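Local coordinates for tellurite resistance protein of COG3793 (Nostoc punctiforme, PDB 2OU3) that probably serves in tellurite resistance as an all-helical TerB-family protein and binds zinc ions and 1H-indole-3-carbaldehyde in the crystal, at residues 37-42 and 99-104; 78-83 and 124-129. All blocks are in the same frame, centred on the assembly; numbering follows the deposited sequence.

From the N terminus, the C-terminal end of helix 26-41 comes first. Contact 1 joins it to helix 94-106 and closes a loop of 56 intervening residues, 32 of them helical. Segment 78-83, which opens the short helix 80-84, lies within that loop; contact 2 joins it to the C-terminal end of helix 113-126, beyond the far side of contact 1. The two closures therefore cross rather than nest. Their centres are about 12 Å apart, and they touch directly: Thr-38 CG2 lies 3.9 Å from Leu-80 CB. Contact 1 is buried near the middle of the chain, whereas contact 2 is partly buried and lies farther out.

Contact 1: 37-42 and 99-104; sequences LTCAKA and LSAIWV
Ala-40 and Ala-101 bring helix 26-41 and helix 94-106 together where each helix presents an alanine, with their CA atoms 4.8 Å apart. Along 99-104, Leu-99 packs on Leu-139 of helix 130-154 and on Arg-150 of the second subunit, while Ser-100 OG is hydrogen-bonded to the hydroxyl of Tyr-32, a residue of the indole-carbaldehyde pocket on an earlier turn of helix 26-41. Ala-101 makes the central contact: its methyl lies against the Cys-39 side chain, CB to CB 3.7 Å, and against the backbone of the next residue, with Ala-101 CB 3.9 Å from Ala-40 N. The two alanine methyls lie side by side rather than pressed together, Ala-40 CB being 4.4 Å from Ala-101 CB. Ala-40 CB is instead slightly nearer the backbone of its partner, 4.1 Å from Ala-101 O. No hydrogen bond spans the two segments, so they meet by close apolar packing. The short axes approach to 8.4 Å and cross at -54°, a close crossing of two helices in the interior of the all-helical TerB domain, with an alanine from each at the nearest point. Ile-102 points away, toward Ile-119 and Tyr-140, and Trp-103 pairs edge-to-face with Trp-16 of the second subunit. One helical turn on from Ser-100, Val-104 returns to the contact. With CG1 anti to the backbone N (chi1 169°), that branch reaches Ala-40 CB at 3.9 Å. Val-104 also packs on Trp-53 and Ala-54 of helix 48-60; its side chain is about 7 Å from a bound zinc ion, and the next residue, Ser-105, belongs to the zinc site.

Contact 2: 78-83 and 124-129; sequences EALEEV and TILGIK
Leu-80 and Leu-126 form the tight side, their side chains crossing at about a right angle. Leu-80 CD2 fits against the branch point of its partner, 3.9 Å from both Leu-126 CG and Leu-126 CD2. The anti placement of Leu-80 CG relative to its backbone N (chi1 178°) sends the isobutyl group across to helix 113-126. Its inner surroundings are Ser-35 and Thr-38 of helix 26-41 and Met-122 of helix 113-126. Two helix ends meet here. Ala-79 occupies the N-cap position of helix 80-84, and the first turn begins with Val-83 N bonded to its carbonyl. Gly-127 closes helix 113-126 in a Schellman motif: its phi is positive (78°) and two bonds run back into the last turn, Gly-127 N to Thr-124 O at 3.0 Å being one. Toward solvent the packing thins. Ile-125 CG2 stands 4.3 Å from Leu-80 CD2, and its other neighbour is a carboxylate: Glu-81 bends at chi2 (-89°), bringing OE1 to 3.4 Å from Ile-125 CG2. That charged group lies against a methyl without a hydrogen bond across the segments; both residues are exposed, and crystal packing may influence the position of Glu-81.

Contact 1: 37-42 and 99-104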
ATOM      1  N   LEU A  37     -10.128  14.596  -5.427  1.00 15.33           N
ATOM      2  CA  LEU A  37      -9.547  15.698  -6.179  1.00 13.63           C
ATOM      3  C   LEU A  37     -10.266  17.008  -5.907  1.00 14.27           C
ATOM      4  O   LEU A  37      -9.614  18.053  -5.745  1.00 16.78           O
ATOM      5  CB  LEU A  37      -9.566  15.421  -7.683  1.00 11.88           C
ATOM      6  CG  LEU A  37      -8.697  14.271  -8.161  1.00 15.96           C
ATOM      7  CD1 LEU A  37      -8.981  13.998  -9.625  1.00 10.50           C
ATOM      8  CD2 LEU A  37      -7.219  14.614  -7.899  1.00 19.01           C
ATOM      9  N   THR A  38     -11.601  16.968  -5.848  1.00 14.15           N
ATOM     10  CA  THR A  38     -12.365  18.152  -5.488  1.00 15.52           C
ATOM     11  C   THR A  38     -11.935  18.678  -4.113  1.00 19.36           C
ATOM     12  O   THR A  38     -11.762  19.875  -3.924  1.00 19.29           O
ATOM     13  CB  THR A  38     -13.866  17.865  -5.438  1.00 17.79           C
ATOM     14  OG1 THR A  38     -14.250  17.272  -6.665  1.00 14.07           O
ATOM     15  CG2 THR A  38     -14.664  19.134  -5.221  1.00 18.63           C
ATOM     16  N   CYS A  39     -11.790  17.760  -3.172  1.00 18.98           N
ATOM     17  CA  CYS A  39     -11.411  18.071  -1.808  0.70 21.12           C
ATOM     18  C   CYS A  39     -10.007  18.692  -1.736  1.00 21.97           C
ATOM     19  O   CYS A  39      -9.822  19.717  -1.103  1.00 25.93           O
ATOM     20  CB  CYS A  39     -11.494  16.785  -0.965  0.70 21.34           C
ATOM     21  SG  CYS A  39     -11.737  16.952   0.807  0.70 23.29           S
ATOM     22  N   ALA A  40      -9.036  18.053  -2.381  1.00 21.31           N
ATOM     23  CA  ALA A  40      -7.664  18.546  -2.394  1.00 23.42           C
ATOM     24  C   ALA A  40      -7.594  19.921  -3.063  1.00 26.31           C
ATOM     25  O   ALA A  40      -6.931  20.823  -2.560  1.00 27.02           O
ATOM     26  CB  ALA A  40      -6.754  17.580  -3.109  1.00 21.30           C
ATOM     27  N   LYS A  41      -8.279  20.074  -4.197  1.00 26.67           N
ATOM     28  CA  LYS A  41      -8.277  21.352  -4.921  1.00 27.41           C
ATOM     29  C   LYS A  41      -9.028  22.425  -4.119  1.00 30.44           C
ATOM     30  O   LYS A  41      -8.574  23.569  -4.023  1.00 29.89           O
ATOM     31  CB  LYS A  41      -8.889  21.177  -6.305  1.00 27.02           C
ATOM     32  CG  LYS A  41      -8.667  22.345  -7.253  1.00 31.34           C
ATOM     33  CD  LYS A  41      -9.631  22.263  -8.430  1.00 32.66           C
ATOM     34  CE  LYS A  41      -9.311  23.322  -9.487  1.00 39.19           C
ATOM     35  NZ  LYS A  41      -9.922  22.989 -10.788  1.00 41.37           N
ATOM     36  N   ALA A  42     -10.156  22.025  -3.534  1.00 33.12           N
ATOM     37  CA  ALA A  42     -10.918  22.856  -2.607  1.00 36.25           C
ATOM     38  C   ALA A  42     -11.241  24.200  -3.251  1.00 39.57           C
ATOM     39  O   ALA A  42     -11.933  24.246  -4.268  1.00 39.04           O
ATOM     40  CB  ALA A  42     -10.174  23.028  -1.270  1.00 35.57           C
ATOM     41  N   LEU A  99      -8.861  12.001   4.233  1.00 13.22           N
ATOM     42  CA  LEU A  99      -7.540  11.477   4.454  1.00 12.46           C
ATOM     43  C   LEU A  99      -6.755  11.346   3.164  1.00 13.12           C
ATOM     44  O   LEU A  99      -5.608  11.734   3.098  1.00 15.20           O
ATOM     45  CB  LEU A  99      -7.588  10.136   5.219  1.00 14.93           C
ATOM     46  CG  LEU A  99      -6.204   9.512   5.489  1.00 15.22           C
ATOM     47  CD1 LEU A  99      -5.310  10.418   6.340  1.00 16.19           C
ATOM     48  CD2 LEU A  99      -6.330   8.100   6.108  1.00 16.80           C
ATOM     49  N   SER A 100      -7.367  10.812   2.128  1.00 12.60           N
ATOM     50  CA  SER A 100      -6.706  10.763   0.816  1.00 13.12           C
ATOM     51  C   SER A 100      -6.403  12.169   0.300  1.00 13.38           C
ATOM     52  O   SER A 100      -5.340  12.411  -0.245  1.00 14.39           O
ATOM     53  CB  SER A 100      -7.580  10.008  -0.193  1.00 14.30           C
ATOM     54  OG  SER A 100      -7.626   8.620   0.136  1.00 12.93           O
ATOM     55  N   ALA A 101      -7.336  13.105   0.500  1.00 13.71           N
ATOM     56  CA  ALA A 101      -7.127  14.495   0.092  1.00 12.95           C
ATOM     57  C   ALA A 101      -5.930  15.136   0.803  1.00 14.64           C
ATOM     58  O   ALA A 101      -5.133  15.864   0.193  1.00 11.97           O
ATOM     59  CB  ALA A 101      -8.385  15.331   0.357  1.00 14.72           C
ATOM     60  N   ILE A 102      -5.790  14.829   2.088  1.00 14.80           N
ATOM     61  CA  ILE A 102      -4.619  15.280   2.868  1.00 15.45           C
ATOM     62  C   ILE A 102      -3.337  14.734   2.268  1.00 15.61           C
ATOM     63  O   ILE A 102      -2.388  15.482   2.059  1.00 14.76           O
ATOM     64  CB  ILE A 102      -4.739  14.845   4.338  1.00 13.81           C
ATOM     65  CG1 ILE A 102      -5.876  15.621   5.003  1.00 15.66           C
ATOM     66  CG2 ILE A 102      -3.386  15.051   5.112  1.00 11.44           C
ATOM     67  CD1 ILE A 102      -6.413  14.996   6.327  1.00 18.29           C
ATOM     68  N   TRP A 103      -3.305  13.425   1.994  1.00 16.28           N
ATOM     69  CA  TRP A 103      -2.129  12.781   1.396  1.00 13.98           C
ATOM     70  C   TRP A 103      -1.823  13.357   0.019  1.00 16.57           C
ATOM     71  O   TRP A 103      -0.673  13.609  -0.299  1.00 16.52           O
ATOM     72  CB  TRP A 103      -2.317  11.276   1.274  1.00 17.02           C
ATOM     73  CG  TRP A 103      -1.866  10.509   2.433  1.00 15.55           C
ATOM     74  CD1 TRP A 103      -2.615  10.065   3.475  1.00 14.88           C
ATOM     75  CD2 TRP A 103      -0.522  10.102   2.693  1.00 12.36           C
ATOM     76  NE1 TRP A 103      -1.819   9.358   4.365  1.00 16.28           N
ATOM     77  CE2 TRP A 103      -0.528   9.386   3.918  1.00 13.08           C
ATOM     78  CE3 TRP A 103       0.691  10.290   2.024  1.00 17.49           C
ATOM     79  CZ2 TRP A 103       0.622   8.848   4.455  1.00 18.80           C
ATOM     80  CZ3 TRP A 103       1.830   9.751   2.563  1.00 19.68           C
ATOM     81  CH2 TRP A 103       1.794   9.051   3.763  1.00 16.61           C
ATOM     82  N   VAL A 104      -2.857  13.580  -0.786  1.00 16.79           N
ATOM     83  CA  VAL A 104      -2.662  14.224  -2.087  1.00 15.82           C
ATOM     84  C   VAL A 104      -2.041  15.628  -1.945  1.00 16.48           C
ATOM     85  O   VAL A 104      -1.138  15.966  -2.685  1.00 16.74           O
ATOM     86  CB  VAL A 104      -3.976  14.325  -2.867  1.00 18.06           C
ATOM     87  CG1 VAL A 104      -3.807  15.229  -4.089  1.00 16.85           C
ATOM     88  CG2 VAL A 104      -4.439  12.909  -3.309  1.00 14.54           C
TER

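Contact 2: 78-83 and 124-129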
ATOM      1  N   GLU A  78     -16.567  20.787  -9.589  1.00 23.56           N
ATOM      2  CA  GLU A  78     -17.958  20.501  -9.203  1.00 22.07           C
ATOM      3  C   GLU A  78     -18.150  20.665  -7.695  1.00 20.16           C
ATOM      4  O   GLU A  78     -17.177  20.756  -6.961  1.00 17.48           O
ATOM      5  CB  GLU A  78     -18.334  19.082  -9.596  1.00 22.38           C
ATOM      6  CG  GLU A  78     -18.020  18.760 -11.054  1.00 26.40           C
ATOM      7  CD  GLU A  78     -18.574  17.411 -11.448  1.00 30.14           C
ATOM      8  OE1 GLU A  78     -17.950  16.374 -11.110  1.00 27.54           O
ATOM      9  OE2 GLU A  78     -19.665  17.407 -12.048  1.00 24.69           O
ATOM     10  N   ALA A  79     -19.404  20.714  -7.236  1.00 17.76           N
ATOM     11  CA  ALA A  79     -19.666  20.832  -5.807  1.00 17.68           C
ATOM     12  C   ALA A  79     -19.438  19.465  -5.149  1.00 14.77           C
ATOM     13  O   ALA A  79     -19.963  18.450  -5.602  1.00 16.51           O
ATOM     14  CB  ALA A  79     -21.082  21.354  -5.551  1.00 17.87           C
ATOM     15  N   LEU A  80     -18.613  19.434  -4.113  1.00 15.90           N
ATOM     16  CA  LEU A  80     -18.203  18.176  -3.483  1.00 17.08           C
ATOM     17  C   LEU A  80     -19.412  17.369  -2.998  1.00 15.42           C
ATOM     18  O   LEU A  80     -19.484  16.154  -3.180  1.00 12.80           O
ATOM     19  CB  LEU A  80     -17.265  18.465  -2.329  1.00 15.63           C
ATOM     20  CG  LEU A  80     -16.756  17.292  -1.489  1.00 16.96           C
ATOM     21  CD1 LEU A  80     -16.040  16.216  -2.279  1.00 15.42           C
ATOM     22  CD2 LEU A  80     -15.851  17.873  -0.389  1.00 18.90           C
ATOM     23  N   GLU A  81     -20.384  18.049  -2.408  1.00 15.63           N
ATOM     24  CA  GLU A  81     -21.592  17.340  -1.940  1.00 16.75           C
ATOM     25  C   GLU A  81     -22.388  16.697  -3.062  1.00 15.89           C
ATOM     26  O   GLU A  81     -23.061  15.688  -2.866  1.00 15.17           O
ATOM     27  CB  GLU A  81     -22.504  18.286  -1.148  1.00 17.59           C
ATOM     28  CG  GLU A  81     -23.118  19.449  -1.957  1.00 23.76           C
ATOM     29  CD  GLU A  81     -22.245  20.716  -2.000  1.00 31.61           C
ATOM     30  OE1 GLU A  81     -21.027  20.654  -1.700  1.00 17.77           O
ATOM     31  OE2 GLU A  81     -22.802  21.779  -2.361  1.00 31.32           O
ATOM     32  N   GLU A  82     -22.365  17.311  -4.239  1.00 15.52           N
ATOM     33  CA  GLU A  82     -23.045  16.737  -5.403  1.00 16.08           C
ATOM     34  C   GLU A  82     -22.290  15.524  -5.949  1.00 12.97           C
ATOM     35  O   GLU A  82     -22.898  14.545  -6.374  1.00 14.16           O
ATOM     36  CB  GLU A  82     -23.218  17.769  -6.505  1.00 17.70           C
ATOM     37  CG  GLU A  82     -24.071  18.980  -6.071  1.00 23.33           C
ATOM     38  CD  GLU A  82     -24.404  19.924  -7.233  1.00 26.20           C
ATOM     39  OE1 GLU A  82     -24.049  19.611  -8.398  1.00 40.16           O
ATOM     40  OE2 GLU A  82     -24.993  20.996  -6.971  1.00 43.19           O
ATOM     41  N   VAL A  83     -20.975  15.588  -5.932  1.00 12.32           N
ATOM     42  CA  VAL A  83     -20.184  14.476  -6.404  1.00 13.22           C
ATOM     43  C   VAL A  83     -20.442  13.219  -5.555  1.00 12.32           C
ATOM     44  O   VAL A  83     -20.721  12.136  -6.096  1.00 14.08           O
ATOM     45  CB  VAL A  83     -18.696  14.860  -6.477  1.00 10.72           C
ATOM     46  CG1 VAL A  83     -17.856  13.650  -6.938  1.00 10.98           C
ATOM     47  CG2 VAL A  83     -18.516  16.009  -7.457  1.00 13.31           C
ATOM     48  N   THR A 124     -16.017  20.652   6.661  1.00 20.67           N
ATOM     49  CA  THR A 124     -17.296  21.250   7.009  1.00 21.25           C
ATOM     50  C   THR A 124     -18.392  20.833   6.009  1.00 20.79           C
ATOM     51  O   THR A 124     -19.500  20.421   6.409  1.00 23.31           O
ATOM     52  CB  THR A 124     -17.156  22.764   7.074  1.00 22.79           C
ATOM     53  OG1 THR A 124     -15.944  23.083   7.776  1.00 22.85           O
ATOM     54  CG2 THR A 124     -18.350  23.351   7.770  1.00 25.71           C
ATOM     55  N   ILE A 125     -18.075  20.931   4.728  1.00 19.84           N
ATOM     56  CA  ILE A 125     -18.981  20.491   3.657  1.00 21.61           C
ATOM     57  C   ILE A 125     -19.326  19.022   3.817  1.00 21.45           C
ATOM     58  O   ILE A 125     -20.486  18.639   3.710  1.00 23.24           O
ATOM     59  CB  ILE A 125     -18.377  20.756   2.272  1.00 22.84           C
ATOM     60  CG1 ILE A 125     -18.299  22.273   2.028  1.00 22.58           C
ATOM     61  CG2 ILE A 125     -19.230  20.083   1.174  1.00 23.48           C
ATOM     62  CD1 ILE A 125     -17.409  22.691   0.852  1.00 23.13           C
ATOM     63  N   LEU A 126     -18.319  18.215   4.133  1.00 20.59           N
ATOM     64  CA  LEU A 126     -18.508  16.784   4.392  1.00 20.58           C
ATOM     65  C   LEU A 126     -19.158  16.444   5.728  1.00 22.31           C
ATOM     66  O   LEU A 126     -19.519  15.289   5.954  1.00 23.08           O
ATOM     67  CB  LEU A 126     -17.169  16.056   4.266  1.00 19.10           C
ATOM     68  CG  LEU A 126     -16.577  15.957   2.873  1.00 21.65           C
ATOM     69  CD1 LEU A 126     -15.263  15.260   2.993  1.00 20.68           C
ATOM     70  CD2 LEU A 126     -17.506  15.209   1.902  1.00 24.15           C
ATOM     71  N   GLY A 127     -19.316  17.420   6.620  1.00 20.88           N
ATOM     72  CA  GLY A 127     -19.919  17.168   7.922  1.00 20.50           C
ATOM     73  C   GLY A 127     -19.013  16.507   8.957  1.00 20.44           C
ATOM     74  O   GLY A 127     -19.495  15.935   9.950  1.00 23.72           O
ATOM     75  N   ILE A 128     -17.707  16.623   8.763  1.00 17.27           N
ATOM     76  CA  ILE A 128     -16.715  16.008   9.664  1.00 16.69           C
ATOM     77  C   ILE A 128     -16.349  17.037  10.741  1.00 16.37           C
ATOM     78  O   ILE A 128     -16.013  18.178  10.413  1.00 16.62           O
ATOM     79  CB  ILE A 128     -15.423  15.599   8.877  1.00 15.41           C
ATOM     80  CG1 ILE A 128     -15.755  14.673   7.699  1.00 21.40           C
ATOM     81  CG2 ILE A 128     -14.391  14.941   9.793  1.00 13.01           C
ATOM     82  CD1 ILE A 128     -14.556  14.375   6.773  1.00 18.49           C
ATOM     83  N   LYS A 129     -16.441  16.639  12.009  1.00 15.85           N
ATOM     84  CA  LYS A 129     -16.109  17.520  13.140  1.00 17.31           C
ATOM     85  C   LYS A 129     -14.614  17.791  13.226  1.00 15.43           C
ATOM     86  O   LYS A 129     -13.782  16.938  12.840  1.00 13.00           O
ATOM     87  CB  LYS A 129     -16.631  16.931  14.457  1.00 20.69           C
ATOM     88  CG  LYS A 129     -18.159  16.946  14.511  1.00 24.33           C
ATOM     89  CD  LYS A 129     -18.733  16.997  15.912  1.00 36.76           C
ATOM     90  CE  LYS A 129     -20.253  17.235  15.881  1.00 36.22           C
ATOM     91  NZ  LYS A 129     -20.964  16.033  15.359  1.00 44.36           N
TER